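Local coordinates for Rev protein (PDB 5EQZ) that is of unsettled function but is probably a plasmid-encoded lipoprotein of the Lyme disease spirochaete, mainly alpha-helical in structure, at residues E15-M20 with K58-N63; E21-L26 with N66-K71; A81-I86 with N129-I134; D91-I96 with N122-S127. One frame throughout, in Å; residues are numbered along the deposited sequence. Where two conformers were deposited one is given.

Contact 1. Residues E15-M20 with K58-N63; sequences EIDSLM and KEKLLN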
loop_
_atom_site.group_PDB
_atom_site.type_symbol
_atom_site.label_atom_id
_atom_site.label_comp_id
_atom_site.label_asym_id
_atom_site.label_seq_id
_atom_site.Cartn_x
_atom_site.Cartn_y
_atom_site.Cartn_z
ATOM N N GLU A 15 -1.675 20.736 -10.522
ATOM C CA GLU A 15 -2.446 19.757 -9.762
ATOM C C GLU A 15 -1.909 18.355 -9.987
ATOM O O GLU A 15 -1.697 17.595 -9.036
ATOM C CB GLU A 15 -3.921 19.811 -10.154
ATOM C CG GLU A 15 -4.630 21.103 -9.828
ATOM C CD GLU A 15 -6.118 21.021 -10.131
ATOM O OE1 GLU A 15 -6.504 21.073 -11.322
ATOM O OE2 GLU A 15 -6.903 20.880 -9.171
ATOM N N ILE A 16 -1.685 18.000 -11.247
ATOM C CA ILE A 16 -1.177 16.676 -11.577
ATOM C C ILE A 16 0.202 16.473 -10.966
ATOM O O ILE A 16 0.471 15.430 -10.356
ATOM C CB ILE A 16 -1.157 16.470 -13.102
ATOM C CG1 ILE A 16 -2.572 16.571 -13.673
ATOM C CG2 ILE A 16 -0.530 15.121 -13.462
ATOM C CD1 ILE A 16 -2.585 16.667 -15.173
ATOM N N ASP A 17 1.086 17.471 -11.103
ATOM C CA ASP A 17 2.453 17.350 -10.590
ATOM C C ASP A 17 2.459 17.065 -9.096
ATOM O O ASP A 17 3.202 16.201 -8.623
ATOM C CB ASP A 17 3.247 18.633 -10.831
ATOM C CG ASP A 17 3.592 18.873 -12.289
ATOM O OD1 ASP A 17 3.442 17.973 -13.145
ATOM O OD2 ASP A 17 4.047 19.999 -12.557
ATOM N N SER A 18 1.678 17.834 -8.340
ATOM C CA SER A 18 1.657 17.679 -6.885
ATOM C C SER A 18 1.193 16.281 -6.501
ATOM O O SER A 18 1.797 15.630 -5.641
ATOM C CB SER A 18 0.749 18.740 -6.265
ATOM O OG SER A 18 0.700 18.610 -4.853
ATOM N N LEU A 19 0.124 15.802 -7.131
ATOM C CA LEU A 19 -0.348 14.452 -6.849
ATOM C C LEU A 19 0.681 13.412 -7.277
ATOM O O LEU A 19 0.871 12.402 -6.581
ATOM C CB LEU A 19 -1.694 14.228 -7.534
ATOM C CG LEU A 19 -2.484 12.971 -7.193
ATOM C CD1 LEU A 19 -2.582 12.784 -5.677
ATOM C CD2 LEU A 19 -3.885 13.076 -7.816
ATOM N N MET A 20 1.372 13.651 -8.400
ATOM C CA MET A 20 2.411 12.730 -8.849
ATOM C C MET A 20 3.526 12.614 -7.798
ATOM O O MET A 20 3.992 11.511 -7.487
ATOM C CB MET A 20 3.003 13.195 -10.190
ATOM C CG MET A 20 4.198 12.319 -10.645
ATOM S SD MET A 20 3.745 10.616 -11.080
ATOM C CE MET A 20 3.584 10.699 -12.819
ATOM N N LYS A 58 -2.474 15.374 -21.140
ATOM C CA LYS A 58 -2.921 13.982 -21.216
ATOM C C LYS A 58 -1.784 13.023 -20.884
ATOM O O LYS A 58 -1.984 12.025 -20.176
ATOM C CB LYS A 58 -3.491 13.688 -22.613
ATOM N N GLU A 59 -0.579 13.303 -21.388
ATOM C CA GLU A 59 0.559 12.444 -21.065
ATOM C C GLU A 59 0.871 12.482 -19.571
ATOM O O GLU A 59 1.171 11.440 -18.961
ATOM C CB GLU A 59 1.774 12.862 -21.893
ATOM C CG GLU A 59 3.090 12.366 -21.325
ATOM C CD GLU A 59 4.139 12.151 -22.385
ATOM O OE1 GLU A 59 5.095 11.387 -22.117
ATOM O OE2 GLU A 59 4.005 12.735 -23.485
ATOM N N LYS A 60 0.781 13.668 -18.952
ATOM C CA LYS A 60 1.034 13.765 -17.516
ATOM C C LYS A 60 0.033 12.944 -16.715
ATOM O O LYS A 60 0.400 12.280 -15.735
ATOM C CB LYS A 60 1.006 15.227 -17.070
ATOM C CG LYS A 60 2.214 16.009 -17.536
ATOM C CD LYS A 60 2.037 17.512 -17.375
ATOM C CE LYS A 60 2.622 18.023 -16.088
ATOM N NZ LYS A 60 4.115 17.832 -16.029
ATOM N N LEU A 61 -1.240 12.984 -17.112
ATOM C CA LEU A 61 -2.261 12.181 -16.449
ATOM C C LEU A 61 -2.000 10.690 -16.629
ATOM O O LEU A 61 -2.179 9.901 -15.691
ATOM C CB LEU A 61 -3.642 12.538 -16.996
ATOM C CG LEU A 61 -4.370 13.683 -16.319
ATOM C CD1 LEU A 61 -5.635 13.997 -17.091
ATOM C CD2 LEU A 61 -4.680 13.312 -14.872
ATOM N N LEU A 62 -1.590 10.284 -17.828
ATOM C CA LEU A 62 -1.254 8.881 -18.058
ATOM C C LEU A 62 -0.068 8.453 -17.201
ATOM O O LEU A 62 -0.082 7.370 -16.590
ATOM C CB LEU A 62 -0.964 8.654 -19.542
ATOM C CG LEU A 62 -0.790 7.189 -19.947
ATOM C CD1 LEU A 62 -2.054 6.400 -19.624
ATOM C CD2 LEU A 62 -0.425 7.060 -21.423
ATOM N N ASN A 63 0.970 9.287 -17.136
ATOM C CA ASN A 63 2.095 8.969 -16.261
ATOM C C ASN A 63 1.650 8.848 -14.811
ATOM O O ASN A 63 2.115 7.961 -14.085
ATOM C CB ASN A 63 3.189 10.026 -16.420
ATOM C CG ASN A 63 3.838 9.980 -17.789
ATOM O OD1 ASN A 63 3.764 8.971 -18.489
ATOM N ND2 ASN A 63 4.496 11.071 -18.176
#
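Ile16 on helix 10-24 packs against Leu61 and Lys60 on helix 55-88, joining two of the three helices that bundle together at this end of the all-helical Rev fold. The two short segments run nearly parallel, with an angle of 18° between them and 9.9 Å between their axes, a separation that leaves room for one layer of side chains between the backbones. The tight part lies on the inner side. There the two branches of Ile16 divide the work: the longer one brings CD1 against the branch point of Leu61, with Ile16 CD1 to Leu61 CG at 3.7 Å, and the two side chains meet at about a right angle. The other branch stands anti to the backbone N and rests over the start of Lys60, with Ile16 CG2 3.9 Å from Lys60 CB. Leu45 and Leu49, from helix 32-48 and the loop after it, close around Ile16 and make this side a buried hydrophobic seam.

Toward solvent, at Asp17 and Lys60, the contact becomes polar and looser. The two form a salt bridge, Asp17 OD1 to Lys60 NZ 3.0 Å, whose geometry as a hydrogen bond is weak. The lysine gets there by folding: its chain is extended at chi2, then bent at chi3 (95°) and chi4, which brings CE as well as NZ up to the carboxylate. Met20, one turn on from Ile16, makes a separate close contact: bent at chi2 and chi3, it lays its terminal methyl on the other helix, with Met20 CE 3.3 Å from the backbone carbonyl carbon of Asn63.

Contact 2. Residues E21-L26 with N66-K71; sequences EDVLAL and NSFQDK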
loop_
_atom_site.group_PDB
_atom_site.type_symbol
_atom_site.label_atom_id
_atom_site.label_comp_id
_atom_site.label_asym_id
_atom_site.label_seq_id
_atom_site.Cartn_x
_atom_site.Cartn_y
_atom_site.Cartn_z
ATOM N N GLU A 21 3.965 13.748 -7.238
ATOM C CA GLU A 21 5.042 13.699 -6.249
ATOM C C GLU A 21 4.615 12.912 -5.012
ATOM O O GLU A 21 5.414 12.153 -4.447
ATOM C CB GLU A 21 5.494 15.106 -5.842
ATOM C CG GLU A 21 6.072 15.987 -6.991
ATOM C CD GLU A 21 7.312 15.399 -7.645
ATOM O OE1 GLU A 21 7.888 14.414 -7.130
ATOM O OE2 GLU A 21 7.727 15.903 -8.717
ATOM N N ASP A 22 3.352 13.060 -4.601
ATOM C CA ASP A 22 2.832 12.286 -3.472
ATOM C C ASP A 22 2.773 10.800 -3.811
ATOM O O ASP A 22 3.145 9.958 -2.983
ATOM C CB ASP A 22 1.444 12.791 -3.069
ATOM C CG ASP A 22 1.480 14.114 -2.325
ATOM O OD1 ASP A 22 2.472 14.408 -1.635
ATOM O OD2 ASP A 22 0.474 14.846 -2.400
ATOM N N VAL A 23 2.307 10.457 -5.023
ATOM C CA VAL A 23 2.220 9.060 -5.446
ATOM C C VAL A 23 3.604 8.428 -5.505
ATOM O O VAL A 23 3.797 7.274 -5.089
ATOM C CB VAL A 23 1.491 8.963 -6.800
ATOM C CG1 VAL A 23 1.720 7.601 -7.479
ATOM C CG2 VAL A 23 0.010 9.230 -6.608
ATOM N N LEU A 24 4.600 9.178 -5.977
ATOM C CA LEU A 24 5.951 8.637 -6.069
ATOM C C LEU A 24 6.572 8.379 -4.699
ATOM O O LEU A 24 7.541 7.618 -4.617
ATOM C CB LEU A 24 6.848 9.587 -6.872
ATOM C CG LEU A 24 6.526 9.698 -8.365
ATOM C CD1 LEU A 24 7.444 10.732 -9.014
ATOM C CD2 LEU A 24 6.634 8.344 -9.064
ATOM N N ALA A 25 6.041 8.985 -3.639
ATOM C CA ALA A 25 6.523 8.764 -2.271
ATOM C C ALA A 25 5.844 7.593 -1.570
ATOM O O ALA A 25 6.238 7.256 -0.437
ATOM C CB ALA A 25 6.326 10.026 -1.424
ATOM N N LEU A 26 4.842 6.986 -2.199
ATOM C CA LEU A 26 4.238 5.770 -1.668
ATOM C C LEU A 26 5.301 4.686 -1.533
ATOM O O LEU A 26 6.164 4.521 -2.406
ATOM C CB LEU A 26 3.117 5.291 -2.594
ATOM C CG LEU A 26 1.795 6.058 -2.576
ATOM C CD1 LEU A 26 0.912 5.638 -3.766
ATOM C CD2 LEU A 26 1.057 5.882 -1.264
ATOM N N ASN A 66 -0.068 5.503 -14.403
ATOM C CA ASN A 66 0.899 4.409 -14.505
ATOM C C ASN A 66 1.718 4.281 -13.225
ATOM O O ASN A 66 1.930 3.167 -12.715
ATOM C CB ASN A 66 1.824 4.612 -15.700
ATOM C CG ASN A 66 1.119 4.410 -17.028
ATOM O OD1 ASN A 66 0.050 3.806 -17.096
ATOM N ND2 ASN A 66 1.731 4.904 -18.098
ATOM N N SER A 67 2.196 5.411 -12.695
ATOM C CA SER A 67 3.008 5.361 -11.475
ATOM C C SER A 67 2.201 4.846 -10.298
ATOM O O SER A 67 2.712 4.066 -9.482
ATOM C CB SER A 67 3.575 6.745 -11.156
ATOM O OG SER A 67 4.604 7.082 -12.077
ATOM N N PHE A 68 0.939 5.257 -10.190
ATOM C CA PHE A 68 0.122 4.758 -9.089
ATOM C C PHE A 68 -0.080 3.255 -9.197
ATOM O O PHE A 68 0.052 2.526 -8.209
ATOM C CB PHE A 68 -1.235 5.448 -9.045
ATOM C CG PHE A 68 -2.117 4.912 -7.953
ATOM C CD1 PHE A 68 -1.952 5.356 -6.649
ATOM C CD2 PHE A 68 -3.063 3.939 -8.216
ATOM C CE1 PHE A 68 -2.736 4.840 -5.620
ATOM C CE2 PHE A 68 -3.847 3.411 -7.187
ATOM C CZ PHE A 68 -3.685 3.875 -5.891
ATOM N N GLN A 69 -0.426 2.767 -10.389
ATOM C CA GLN A 69 -0.621 1.330 -10.537
ATOM C C GLN A 69 0.649 0.558 -10.199
ATOM O O GLN A 69 0.579 -0.552 -9.653
ATOM C CB GLN A 69 -1.105 1.017 -11.954
ATOM C CG GLN A 69 -2.565 1.417 -12.202
ATOM C CD GLN A 69 -3.556 0.720 -11.257
ATOM O OE1 GLN A 69 -3.431 -0.474 -10.963
ATOM N NE2 GLN A 69 -4.545 1.476 -10.780
ATOM N N ASP A 70 1.820 1.130 -10.479
ATOM C CA ASP A 70 3.053 0.423 -10.147
ATOM C C ASP A 70 3.314 0.435 -8.646
ATOM O O ASP A 70 3.797 -0.561 -8.086
ATOM C CB ASP A 70 4.226 1.032 -10.899
ATOM C CG ASP A 70 4.142 0.794 -12.394
ATOM O OD1 ASP A 70 3.439 -0.148 -12.840
ATOM O OD2 ASP A 70 4.789 1.554 -13.128
ATOM N N LYS A 71 3.005 1.548 -7.977
ATOM C CA LYS A 71 3.081 1.574 -6.515
ATOM C C LYS A 71 2.070 0.612 -5.903
ATOM O O LYS A 71 2.373 -0.073 -4.916
ATOM C CB LYS A 71 2.847 2.990 -5.989
ATOM C CG LYS A 71 3.975 3.955 -6.337
ATOM C CD LYS A 71 5.291 3.554 -5.679
ATOM C CE LYS A 71 6.463 4.382 -6.207
ATOM N NZ LYS A 71 7.544 4.505 -5.197
HETATM O O HOH W 1 9.097 6.395 -6.613
#
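Lys71 reaches from helix 55-88 to the carbonyls where helix 10-24 gives way to the following loop, and its ammonium group donates to two of them. Lys71 NZ lies 3.2 Å from Leu24 O, approaching from above that carbonyl plane, and 3.1 Å from Leu26 O, nearly in line with the C=O bond. A water bridges the first pair as well, donating to Leu24 O and accepting from Lys71 NZ. Chi1 (-68°) sets the lysine CG near the carbonyl of Val23, with Lys71 CG to Val23 O at 3.6 Å; chi2 then turns CD, and the extended remainder takes NZ to its acceptors. The negative end of the helix dipole may add to the attraction at Leu24 O.

The apolar contacts lie beside this polar grip. Val23 sets CG1 on the backbone of the facing helix, 3.6 Å from Phe68 CA, while Leu26 CD1 touches both Lys71 CB and the Phe68 ring, at 4.1 Å from Phe68 CD1. Leu24, nearer solvent, lays CD2 on the hydroxymethyl group of Ser67. Lys39 and Ile42 of helix 32-48 also touch Phe68.

The lysine thus ties the loop after helix 10-24 to helix 55-88 within a helical bundle.

Contact 3. Residues A81-I86 with N129-I134; sequences AAKNTI and NAVEQI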
loop_
_atom_site.group_PDB
_atom_site.type_symbol
_atom_site.label_atom_id
_atom_site.label_comp_id
_atom_site.label_asym_id
_atom_site.label_seq_id
_atom_site.Cartn_x
_atom_site.Cartn_y
_atom_site.Cartn_z
ATOM N N ALA A 81 3.388 -11.338 0.128
ATOM C CA ALA A 81 4.664 -11.949 0.499
ATOM C C ALA A 81 4.808 -12.040 2.019
ATOM O O ALA A 81 5.167 -13.095 2.567
ATOM C CB ALA A 81 5.813 -11.147 -0.115
ATOM N N ALA A 82 4.527 -10.940 2.719
ATOM C CA ALA A 82 4.575 -10.969 4.181
ATOM C C ALA A 82 3.588 -11.992 4.742
ATOM O O ALA A 82 3.903 -12.719 5.700
ATOM C CB ALA A 82 4.290 -9.572 4.744
ATOM N N LYS A 83 2.389 -12.065 4.151
ATOM C CA LYS A 83 1.379 -13.018 4.606
ATOM C C LYS A 83 1.879 -14.446 4.455
ATOM O O LYS A 83 1.790 -15.258 5.386
ATOM C CB LYS A 83 0.087 -12.830 3.806
ATOM C CG LYS A 83 -0.953 -13.933 4.048
ATOM C CD LYS A 83 -2.092 -13.836 3.033
ATOM C CE LYS A 83 -3.085 -14.963 3.224
ATOM N NZ LYS A 83 -4.491 -14.478 3.180
ATOM N N ASN A 84 2.418 -14.765 3.279
ATOM C CA ASN A 84 2.915 -16.110 3.025
ATOM C C ASN A 84 4.021 -16.477 4.010
ATOM O O ASN A 84 3.983 -17.543 4.642
ATOM C CB ASN A 84 3.406 -16.196 1.583
ATOM C CG ASN A 84 3.889 -17.572 1.229
ATOM O OD1 ASN A 84 3.091 -18.495 1.065
ATOM N ND2 ASN A 84 5.204 -17.729 1.117
ATOM N N THR A 85 5.018 -15.601 4.152
ATOM C CA THR A 85 6.110 -15.834 5.094
ATOM C C THR A 85 5.597 -16.080 6.505
ATOM O O THR A 85 6.005 -17.042 7.160
ATOM C CB THR A 85 7.065 -14.641 5.090
ATOM O OG1 THR A 85 7.637 -14.507 3.782
ATOM C CG2 THR A 85 8.172 -14.848 6.115
ATOM N N ILE A 86 4.712 -15.209 6.999
ATOM C CA ILE A 86 4.213 -15.365 8.368
ATOM C C ILE A 86 3.497 -16.696 8.523
ATOM O O ILE A 86 3.699 -17.418 9.509
ATOM C CB ILE A 86 3.292 -14.188 8.741
ATOM C CG1 ILE A 86 4.097 -12.888 8.872
ATOM C CG2 ILE A 86 2.496 -14.492 9.996
ATOM C CD1 ILE A 86 3.226 -11.647 9.013
ATOM N N ASN A 129 -3.315 -12.792 14.101
ATOM C CA ASN A 129 -3.602 -11.364 14.089
ATOM C C ASN A 129 -2.981 -10.703 12.861
ATOM O O ASN A 129 -3.649 -9.951 12.141
ATOM C CB ASN A 129 -3.088 -10.723 15.383
ATOM C CG ASN A 129 -3.429 -9.240 15.489
ATOM O OD1 ASN A 129 -4.234 -8.715 14.719
ATOM N ND2 ASN A 129 -2.806 -8.559 16.438
ATOM N N ALA A 130 -1.704 -10.998 12.595
ATOM C CA ALA A 130 -1.008 -10.386 11.465
ATOM C C ALA A 130 -1.689 -10.723 10.144
ATOM O O ALA A 130 -1.874 -9.842 9.291
ATOM C CB ALA A 130 0.454 -10.841 11.450
ATOM N N VAL A 131 -2.087 -11.986 9.960
ATOM C CA VAL A 131 -2.701 -12.372 8.692
ATOM C C VAL A 131 -4.076 -11.731 8.544
ATOM O O VAL A 131 -4.476 -11.341 7.442
ATOM C CB VAL A 131 -2.765 -13.904 8.569
ATOM C CG1 VAL A 131 -3.743 -14.317 7.471
ATOM C CG2 VAL A 131 -1.380 -14.460 8.277
ATOM N N GLU A 132 -4.823 -11.604 9.648
ATOM C CA GLU A 132 -6.147 -10.992 9.566
ATOM C C GLU A 132 -6.041 -9.520 9.182
ATOM O O GLU A 132 -6.833 -9.026 8.364
ATOM C CB GLU A 132 -6.901 -11.172 10.890
ATOM N N GLN A 133 -5.042 -8.814 9.722
ATOM C CA GLN A 133 -4.844 -7.415 9.350
ATOM C C GLN A 133 -4.358 -7.276 7.913
ATOM O O GLN A 133 -4.821 -6.393 7.178
ATOM C CB GLN A 133 -3.856 -6.751 10.303
ATOM C CG GLN A 133 -4.394 -6.516 11.683
ATOM C CD GLN A 133 -3.561 -5.500 12.426
ATOM O OE1 GLN A 133 -3.455 -4.354 12.005
ATOM N NE2 GLN A 133 -2.929 -5.922 13.514
ATOM N N ILE A 134 -3.420 -8.130 7.495
ATOM C CA ILE A 134 -2.915 -8.064 6.125
ATOM C C ILE A 134 -4.035 -8.342 5.132
ATOM O O ILE A 134 -4.126 -7.701 4.072
ATOM C CB ILE A 134 -1.734 -9.039 5.955
ATOM C CG1 ILE A 134 -0.501 -8.513 6.695
ATOM C CG2 ILE A 134 -1.419 -9.295 4.479
ATOM C CD1 ILE A 134 0.635 -9.525 6.783
#
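Ile86 and Ile134 meet tip to tip between helix 55-88 and helix 122-142, which run antiparallel with an angle of 159° between the segments and their axes 9.8 Å apart. From its CB, Ile86 sends out two branches that serve different neighbours. CG2 lies anti to the backbone N and touches a methyl of Val131, with Ile86 CG2 to Val131 CG2 at 4.2 Å. The other branch leaves through CG1, beside the backbone N, and the extended chi2 (171°) carries CD1 forward into the interface. There Ile86 CD1 touches Ala130 CB at 3.8 Å and Ile134 CD1 at 4.0 Å, so one methyl group meets two residues a helical turn apart.

Ile134 is branched in the same way and answers from the other helix. Its CD1 also reaches the methyl of Ala82, while Ile134 CG2 packs on the first carbon of Lys83, 3.9 Å from Lys83 CB. The lysine adds apolar bulk through its extended chain, CG lying near Val131 CG2, and then carries its charge to a salt bridge with Asp135 on helix 122-142.

The methyls of Ala82 and Ala130 thus meet the isoleucine tips between the helices. Ile101 and Glu104 of helix 95-107 touch Ile86, and Ile101 also touches Ala130, placing this seam within a three-helix arrangement; the loop following that helix adds Val108 against Ala82 and Val112 against Ala130.

Contact 4. Residues D91-I96 with N122-S127; sequences DKDQDI and NGDKMS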
loop_
_atom_site.group_PDB
_atom_site.type_symbol
_atom_site.label_atom_id
_atom_site.label_comp_id
_atom_site.label_asym_id
_atom_site.label_seq_id
_atom_site.Cartn_x
_atom_site.Cartn_y
_atom_site.Cartn_z
ATOM N N ASP A 91 7.993 -23.028 14.015
ATOM C CA ASP A 91 7.979 -23.028 15.479
ATOM C C ASP A 91 7.632 -21.621 15.963
ATOM O O ASP A 91 8.465 -20.880 16.476
ATOM C CB ASP A 91 9.318 -23.501 16.023
ATOM C CG ASP A 91 9.656 -24.922 15.602
ATOM O OD1 ASP A 91 8.766 -25.800 15.674
ATOM O OD2 ASP A 91 10.814 -25.159 15.193
ATOM N N LYS A 92 6.359 -21.264 15.779
ATOM C CA LYS A 92 5.945 -19.868 15.908
ATOM C C LYS A 92 6.067 -19.344 17.332
ATOM O O LYS A 92 6.093 -18.123 17.524
ATOM C CB LYS A 92 4.505 -19.691 15.421
ATOM C CG LYS A 92 4.311 -19.859 13.917
ATOM C CD LYS A 92 2.888 -19.488 13.524
ATOM C CE LYS A 92 2.706 -19.339 12.009
ATOM N NZ LYS A 92 3.159 -20.524 11.240
ATOM N N ASP A 93 6.147 -20.213 18.339
ATOM C CA ASP A 93 6.258 -19.687 19.689
ATOM C C ASP A 93 7.694 -19.421 20.110
ATOM O O ASP A 93 7.907 -18.857 21.184
ATOM C CB ASP A 93 5.575 -20.612 20.694
ATOM C CG ASP A 93 4.103 -20.774 20.410
ATOM O OD1 ASP A 93 3.714 -21.848 19.910
ATOM O OD2 ASP A 93 3.347 -19.805 20.637
ATOM N N GLN A 94 8.679 -19.779 19.292
ATOM C CA GLN A 94 10.053 -19.408 19.603
ATOM C C GLN A 94 10.214 -17.892 19.564
ATOM O O GLN A 94 9.595 -17.201 18.743
ATOM C CB GLN A 94 11.033 -20.046 18.618
ATOM C CG GLN A 94 10.994 -21.572 18.576
ATOM C CD GLN A 94 11.278 -22.206 19.932
ATOM O OE1 GLN A 94 12.390 -22.117 20.439
ATOM N NE2 GLN A 94 10.279 -22.858 20.516
ATOM N N ASP A 95 11.069 -17.381 20.457
ATOM C CA ASP A 95 11.390 -15.952 20.469
ATOM C C ASP A 95 11.711 -15.445 19.071
ATOM O O ASP A 95 11.189 -14.406 18.640
ATOM C CB ASP A 95 12.577 -15.671 21.399
ATOM C CG ASP A 95 12.192 -15.634 22.874
ATOM O OD1 ASP A 95 11.014 -15.895 23.200
ATOM O OD2 ASP A 95 13.089 -15.344 23.707
ATOM N N ILE A 96 12.578 -16.168 18.348
ATOM C CA ILE A 96 12.998 -15.716 17.022
ATOM C C ILE A 96 11.809 -15.653 16.067
ATOM O O ILE A 96 11.689 -14.722 15.257
ATOM C CB ILE A 96 14.112 -16.629 16.479
ATOM C CG1 ILE A 96 15.323 -16.604 17.415
ATOM C CG2 ILE A 96 14.523 -16.210 15.090
ATOM C CD1 ILE A 96 16.380 -17.663 17.087
ATOM N N ASN A 122 1.274 -18.054 21.949
ATOM C CA ASN A 122 1.431 -16.642 21.628
ATOM C C ASN A 122 1.902 -16.445 20.191
ATOM O O ASN A 122 1.607 -15.412 19.575
ATOM C CB ASN A 122 2.403 -15.983 22.608
ATOM C CG ASN A 122 1.691 -15.378 23.809
ATOM O OD1 ASN A 122 0.470 -15.492 23.940
ATOM N ND2 ASN A 122 2.449 -14.746 24.697
ATOM N N GLY A 123 2.628 -17.418 19.635
ATOM C CA GLY A 123 3.109 -17.268 18.270
ATOM C C GLY A 123 2.003 -17.442 17.247
ATOM O O GLY A 123 1.822 -16.592 16.364
ATOM N N ASP A 124 1.260 -18.558 17.337
ATOM C CA ASP A 124 0.115 -18.768 16.456
ATOM C C ASP A 124 -0.899 -17.649 16.597
ATOM O O ASP A 124 -1.619 -17.344 15.645
ATOM C CB ASP A 124 -0.568 -20.106 16.747
ATOM C CG ASP A 124 0.156 -21.292 16.126
ATOM O OD1 ASP A 124 0.356 -21.297 14.893
ATOM O OD2 ASP A 124 0.498 -22.234 16.871
ATOM N N LYS A 125 -0.983 -17.039 17.779
ATOM C CA LYS A 125 -1.910 -15.934 17.970
ATOM C C LYS A 125 -1.406 -14.664 17.291
ATOM O O LYS A 125 -2.187 -13.942 16.657
ATOM C CB LYS A 125 -2.136 -15.711 19.458
ATOM C CG LYS A 125 -2.560 -14.325 19.846
ATOM C CD LYS A 125 -2.993 -14.320 21.309
ATOM C CE LYS A 125 -3.822 -13.099 21.638
ATOM N NZ LYS A 125 -5.266 -13.344 21.383
ATOM N N MET A 126 -0.112 -14.364 17.426
ATOM C CA MET A 126 0.462 -13.266 16.653
ATOM C C MET A 126 0.311 -13.510 15.156
ATOM O O MET A 126 -0.042 -12.597 14.403
ATOM C CB MET A 126 1.934 -13.067 16.996
ATOM C CG MET A 126 2.215 -12.407 18.326
ATOM S SD MET A 126 4.009 -12.446 18.518
ATOM C CE MET A 126 4.468 -11.105 17.451
ATOM N N SER A 127 0.587 -14.734 14.708
ATOM C CA SER A 127 0.421 -15.071 13.300
ATOM C C SER A 127 -1.001 -14.772 12.831
ATOM O O SER A 127 -1.206 -14.075 11.823
ATOM C CB SER A 127 0.766 -16.541 13.085
ATOM O OG SER A 127 0.952 -16.810 11.712
#
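Asp93 OD2 accepts a hydrogen bond from the backbone N-H of Gly123 in the first turn of helix 122-142, with Gly123 N to Asp93 OD2 at 2.7 Å. The bond is nearly straight, 165° at the hydrogen, although the donor lies above the plane of the carboxylate. The N of Asn122 is also near OD2, but its angle is poor and it forms no hydrogen bond. First-turn N-H groups lack acceptors within their own helix, and a negative group here may be favoured by the helix dipole, against which stands a like charge, Asp93 OD1 being 4.4 Å from Asp124 OD2.

Backbone meets backbone beside this bond. The carbonyl of Lys92 receives a CA-H...O contact from Gly123, at 3.2 Å between Lys92 O and Gly123 CA, and the absence of a side chain on Gly123 lets the two chains come so close. Residues 91-94 belong to the connection between helices 55-88 and 95-107: a type I beta turn spans Asp91 to Gln94, and Gln94 is the N-cap residue of the helix that follows.

Lys92 lies over the start of the facing helix. Its chain runs extended as far as CE before turning at chi4 (54°), crossing Asp124 at about a right angle with Lys92 CD 3.4 Å from Asp124 OD1. Farther along, Lys92 CE rests 3.1 Å from Ser127 OG, and the ammonium group beyond it is hydrogen-bonded to the carbonyl oxygen of Glu87.

In the fold
The four contacts are spread along an elongated helical chain, with helix 55-88 as the spine common to contacts 1, 2 and 3. Contacts 1 and 2 lie in succession along the same pair, helices 10-24 and 55-88, their centres 11 Å apart, touching through Met20 and Ser67. Their segments alternate along the chain, and both close before contact 3 opens. Beyond the chain's centre, contact 3 joins the same long helix to helix 122-142, its centre about 23 Å from that of contact 2. Contact 4 is nested inside the loop that contact 3 closes and touches it through Ile86. Contacts 1 and 4 are 45 Å apart between centres; the long helix packs with helix 10-24 at one end and helix 122-142 at the other.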